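Local coordinates for STING-associated CdnE c-di-GMP synthase (Flavobacteriaceae, PDB 6WT8), which makes the signalling molecule c-di-GMP as a CD-NTase enzyme associated with STING, probably in a bacterial CBASS defence system, at residues A[121-124]-A[125-129]; A[314-317]-A[318-322]. All blocks are in the same frame, centred on the assembly; numbering follows the deposited sequence.

How the contacts relate
Contacts 1 and 2 both join residues a turn apart within short surface helices, and they show how the two ends of such helices are treated. Contact 1 (121-124 with 125-129) closes helix 119-126; contact 2 (314-317 with 318-322) opens helix 316-320 directly after helix 300-314. They lie on different helices, their centres 32 Å apart and their nearest atoms about 18 Å apart. Main-chain bonds and a leucine pair dominate contact 1, with L122 its one buried residue. In contact 2 none of the touching residues is buried, and side chains add a cap, a salt bridge and a bridging water to the main-chain bonds.

Contact 1 (A[121-124]-A[125-129]); sequences GLEK and ALNNT
L122 and L126 form a one-turn pair along the last turn of helix 119-126, a surface contact where the helix gives way to loop. The two side chains lie side by side and point the same way, meeting methyl to methyl with CD1 of L122 3.8 Å from CD1 of L126. L122 reaches its neighbour because its CG is turned away from the backbone N (chi1 174°) and stands beside its own carbonyl carbon, whereas CG of L126 stays beside the backbone N. Both leucines, together with A125, rest on L140 of helix 134-146, while M209 of helix 206-211 also covers L122, so the apolar side of the turn faces two neighbouring helices.

The frame beneath this pair is the C-terminal end of an alpha-helix that follows strand 114-117 of the central sheet, in an enzyme whose family has a Pol-beta-like nucleotidyltransferase core. A125 N donates to G121 O at 2.9 Å, and L126 N to L122 O at 3.0 Å. The regularity then falls off: N127 N binds E123 O at 3.1 Å and adds a weak bond to K124 O at 3.3 Å. One residue later, N128 N reaches back only three positions, to A125 O at 3.0 Å, a tighter turn where the helix gives out.

Polar groups occupy a different side. The bent chain of E123 places OE1 3.8 Å from ND2 of N127, with carboxylate and amide planes 65° apart, a proximity rather than a bond. ND2 also lies 3.0 Å from E123 O, but the N-H is not directed at it. The carboxylate finds its charged partner elsewhere, OE2 of E123 forming a salt bridge with K144 on helix 134-146.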
loop_
_atom_site.group_PDB
_atom_site.type_symbol
_atom_site.label_atom_id
_atom_site.label_comp_id
_atom_site.label_asym_id
_atom_site.label_seq_id
_atom_site.Cartn_x
_atom_site.Cartn_y
_atom_site.Cartn_z
ATOM N N GLY A 121 -23.982 6.174 -12.566
ATOM C CA GLY A 121 -23.883 6.712 -11.221
ATOM C C GLY A 121 -23.930 8.222 -11.185
ATOM O O GLY A 121 -24.489 8.796 -10.249
ATOM N N LEU A 122 -23.303 8.887 -12.168
ATOM C CA LEU A 122 -23.362 10.346 -12.222
ATOM C C LEU A 122 -24.800 10.807 -12.397
ATOM O O LEU A 122 -25.263 11.718 -11.695
ATOM C CB LEU A 122 -22.475 10.865 -13.373
ATOM C CG LEU A 122 -22.496 12.361 -13.698
ATOM C CD1 LEU A 122 -22.087 13.272 -12.544
ATOM C CD2 LEU A 122 -21.625 12.613 -14.932
ATOM N N GLU A 123 -25.506 10.196 -13.352
ATOM C CA GLU A 123 -26.906 10.552 -13.602
ATOM C C GLU A 123 -27.749 10.317 -12.366
ATOM O O GLU A 123 -28.570 11.156 -11.991
ATOM C CB GLU A 123 -27.427 9.726 -14.767
ATOM C CG GLU A 123 -26.919 10.241 -16.073
ATOM C CD GLU A 123 -27.349 11.670 -16.266
ATOM O OE1 GLU A 123 -28.545 11.966 -16.018
ATOM O OE2 GLU A 123 -26.481 12.494 -16.622
ATOM N N LYS A 124 -27.598 9.153 -11.753
ATOM C CA LYS A 124 -28.373 8.849 -10.555
ATOM C C LYS A 124 -28.124 9.881 -9.465
ATOM O O LYS A 124 -29.069 10.367 -8.824
ATOM C CB LYS A 124 -28.001 7.453 -10.056
ATOM C CG LYS A 124 -28.676 6.997 -8.771
ATOM C CD LYS A 124 -28.218 5.583 -8.433
ATOM C CE LYS A 124 -29.042 4.964 -7.320
ATOM N NZ LYS A 124 -28.389 3.723 -6.813
ATOM N N ALA A 125 -26.852 10.251 -9.258
ATOM C CA ALA A 125 -26.532 11.181 -8.177
ATOM C C ALA A 125 -27.118 12.560 -8.445
ATOM O O ALA A 125 -27.736 13.165 -7.563
ATOM C CB ALA A 125 -25.010 11.251 -7.993
ATOM N N LEU A 126 -26.953 13.076 -9.667
ATOM C CA LEU A 126 -27.475 14.400 -9.995
ATOM C C LEU A 126 -28.995 14.469 -9.958
ATOM O O LEU A 126 -29.565 15.560 -9.808
ATOM C CB LEU A 126 -27.016 14.828 -11.383
ATOM C CG LEU A 126 -25.621 15.408 -11.436
ATOM C CD1 LEU A 126 -25.225 15.446 -12.887
ATOM C CD2 LEU A 126 -25.700 16.809 -10.867
ATOM N N ASN A 127 -29.667 13.346 -10.126
ATOM C CA ASN A 127 -31.108 13.371 -10.079
ATOM C C ASN A 127 -31.649 13.158 -8.683
ATOM O O ASN A 127 -32.873 13.132 -8.523
ATOM C CB ASN A 127 -31.665 12.330 -11.030
ATOM C CG ASN A 127 -31.518 12.769 -12.457
ATOM O OD1 ASN A 127 -31.708 13.953 -12.775
ATOM N ND2 ASN A 127 -31.150 11.845 -13.323
ATOM N N ASN A 128 -30.779 13.080 -7.678
ATOM C CA ASN A 128 -31.203 12.824 -6.306
ATOM C C ASN A 128 -30.543 13.847 -5.369
ATOM O O ASN A 128 -29.747 13.530 -4.489
ATOM C CB ASN A 128 -30.867 11.412 -5.889
ATOM C CG ASN A 128 -31.438 11.081 -4.549
ATOM O OD1 ASN A 128 -32.479 11.607 -4.177
ATOM N ND2 ASN A 128 -30.822 10.205 -3.851
ATOM N N THR A 129 -30.901 15.110 -5.589
ATOM C CA THR A 129 -30.170 16.179 -4.934
ATOM C C THR A 129 -30.536 16.348 -3.467
ATOM O O THR A 129 -29.822 17.081 -2.760
ATOM C CB THR A 129 -30.401 17.492 -5.676
ATOM O OG1 THR A 129 -31.803 17.681 -5.957
ATOM C CG2 THR A 129 -29.633 17.476 -7.019
#

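Contact 2 (A[314-317]-A[318-322]); sequences SNKS and YRDNI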
loop_
_atom_site.group_PDB
_atom_site.type_symbol
_atom_site.label_atom_id
_atom_site.label_comp_id
_atom_site.label_asym_id
_atom_site.label_seq_id
_atom_site.Cartn_x
_atom_site.Cartn_y
_atom_site.Cartn_z
ATOM N N SER A 314 -13.044 -14.518 16.240
ATOM C CA SER A 314 -14.158 -14.954 17.091
ATOM C C SER A 314 -15.492 -14.322 16.736
ATOM O O SER A 314 -16.531 -14.893 17.084
ATOM C CB SER A 314 -13.838 -14.686 18.574
ATOM O OG SER A 314 -13.835 -13.312 18.818
ATOM N N ASN A 315 -15.512 -13.182 16.072
ATOM C CA ASN A 315 -16.742 -12.402 15.923
ATOM C C ASN A 315 -17.073 -12.264 14.441
ATOM O O ASN A 315 -16.473 -11.442 13.735
ATOM C CB ASN A 315 -16.556 -11.052 16.590
ATOM C CG ASN A 315 -17.807 -10.252 16.640
ATOM O OD1 ASN A 315 -18.704 -10.374 15.789
ATOM N ND2 ASN A 315 -17.875 -9.361 17.630
ATOM N N LYS A 316 -18.069 -13.051 13.974
ATOM C CA LYS A 316 -18.385 -13.098 12.544
ATOM C C LYS A 316 -18.913 -11.759 12.048
ATOM O O LYS A 316 -18.457 -11.275 11.016
ATOM C CB LYS A 316 -19.423 -14.220 12.251
ATOM C CG LYS A 316 -19.758 -14.325 10.747
ATOM C CD LYS A 316 -20.834 -15.399 10.575
ATOM C CE LYS A 316 -21.116 -15.792 9.130
ATOM N NZ LYS A 316 -20.741 -14.789 8.134
ATOM N N SER A 317 -19.889 -11.140 12.742
ATOM C CA SER A 317 -20.436 -9.885 12.201
ATOM C C SER A 317 -19.373 -8.798 12.141
ATOM O O SER A 317 -19.338 -8.000 11.189
ATOM C CB SER A 317 -21.659 -9.409 13.012
ATOM O OG SER A 317 -21.304 -9.089 14.341
ATOM N N TYR A 318 -18.469 -8.770 13.122
ATOM C CA TYR A 318 -17.356 -7.828 13.082
ATOM C C TYR A 318 -16.467 -8.089 11.870
ATOM O O TYR A 318 -16.140 -7.166 11.101
ATOM C CB TYR A 318 -16.545 -7.947 14.369
ATOM C CG TYR A 318 -15.392 -6.999 14.418
ATOM C CD1 TYR A 318 -15.610 -5.634 14.506
ATOM C CD2 TYR A 318 -14.092 -7.443 14.331
ATOM C CE1 TYR A 318 -14.543 -4.744 14.524
ATOM C CE2 TYR A 318 -13.033 -6.569 14.356
ATOM C CZ TYR A 318 -13.268 -5.233 14.455
ATOM O OH TYR A 318 -12.200 -4.380 14.477
ATOM N N ARG A 319 -16.031 -9.343 11.677
ATOM C CA ARG A 319 -15.087 -9.525 10.578
ATOM C C ARG A 319 -15.764 -9.306 9.238
ATOM O O ARG A 319 -15.135 -8.779 8.307
ATOM C CB ARG A 319 -14.436 -10.902 10.671
ATOM C CG ARG A 319 -14.916 -11.947 9.768
ATOM C CD ARG A 319 -14.149 -13.272 9.972
ATOM N NE ARG A 319 -15.154 -14.315 9.982
ATOM C CZ ARG A 319 -15.529 -15.054 11.025
ATOM N NH1 ARG A 319 -14.976 -14.941 12.226
ATOM N NH2 ARG A 319 -16.507 -15.924 10.856
ATOM N N ASP A 320 -17.052 -9.614 9.147
ATOM C CA ASP A 320 -17.730 -9.516 7.867
ATOM C C ASP A 320 -17.892 -8.081 7.399
ATOM O O ASP A 320 -18.190 -7.861 6.211
ATOM C CB ASP A 320 -19.101 -10.176 7.967
ATOM C CG ASP A 320 -19.022 -11.671 7.853
ATOM O OD1 ASP A 320 -17.934 -12.205 7.529
ATOM O OD2 ASP A 320 -20.055 -12.320 8.125
ATOM N N ASN A 321 -17.703 -7.096 8.270
ATOM C CA ASN A 321 -17.931 -5.714 7.879
ATOM C C ASN A 321 -16.647 -4.894 7.768
ATOM O O ASN A 321 -16.710 -3.681 7.564
ATOM C CB ASN A 321 -18.926 -5.090 8.871
ATOM C CG ASN A 321 -20.352 -5.556 8.582
ATOM O OD1 ASN A 321 -20.988 -5.068 7.647
ATOM N ND2 ASN A 321 -20.811 -6.573 9.307
ATOM N N ILE A 322 -15.474 -5.530 7.873
ATOM C CA ILE A 322 -14.222 -4.822 7.689
ATOM C C ILE A 322 -14.003 -4.601 6.192
ATOM O O ILE A 322 -13.991 -5.555 5.401
ATOM C CB ILE A 322 -13.047 -5.601 8.300
ATOM C CG1 ILE A 322 -13.285 -5.881 9.810
ATOM C CG2 ILE A 322 -11.745 -4.794 8.110
ATOM C CD1 ILE A 322 -12.174 -6.708 10.413
HETATM O O HOH W 1 -17.416 -14.844 8.150
#
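N315 and Y318 meet at the start of helix 316-320, where N315 caps the first turn. With CG of N315 turned away from its backbone N and beside its carbonyl carbon, OD1 accepts from Y318 N at 3.1 Å. The N-H points almost straight at the oxygen but arrives from above the amide, 61° out of the carbonyl plane. That amide also packs on Y318, three residues on, CG of N315 lying 3.5 Å from CB of Y318, while R319 N takes the main-chain O of N315 at 3.0 Å.

This is the snug side of the contact. R319 folds back over the helix start, with CA of K316 sitting above one face of its guanidinium, displaced from the centre of the group. Its NH1 binds I312 O, and the side chain packs on F332 and on C336 and L340 of helix 336-360. The hydroxyl of Y318 is held by E308.

Toward solvent the contact is looser and charged. NZ of K316 donates to OD2 of D320 in a short salt bridge of 2.6 Å, which OD2 accepts through its syn lone pair, on the side of OD1; the lysine bends there at its last torsion (chi4 -22°). D320 N also donates to K316 O at 2.9 Å, joining the same pair. A water links the group: it accepts from NE of R319 at 3.0 Å, in the guanidinium plane, and donates to OD1 of D320 at 2.8 Å, so the carboxylate may balance both positive charges. ND2 of N321 donates to S317 O at 2.8 Å, with that oxygen nearly in the amide plane. N315, the first residue to leave helical geometry after helix 300-314, thus also caps the next, an asparagine N-cap at a junction between two consecutive helices.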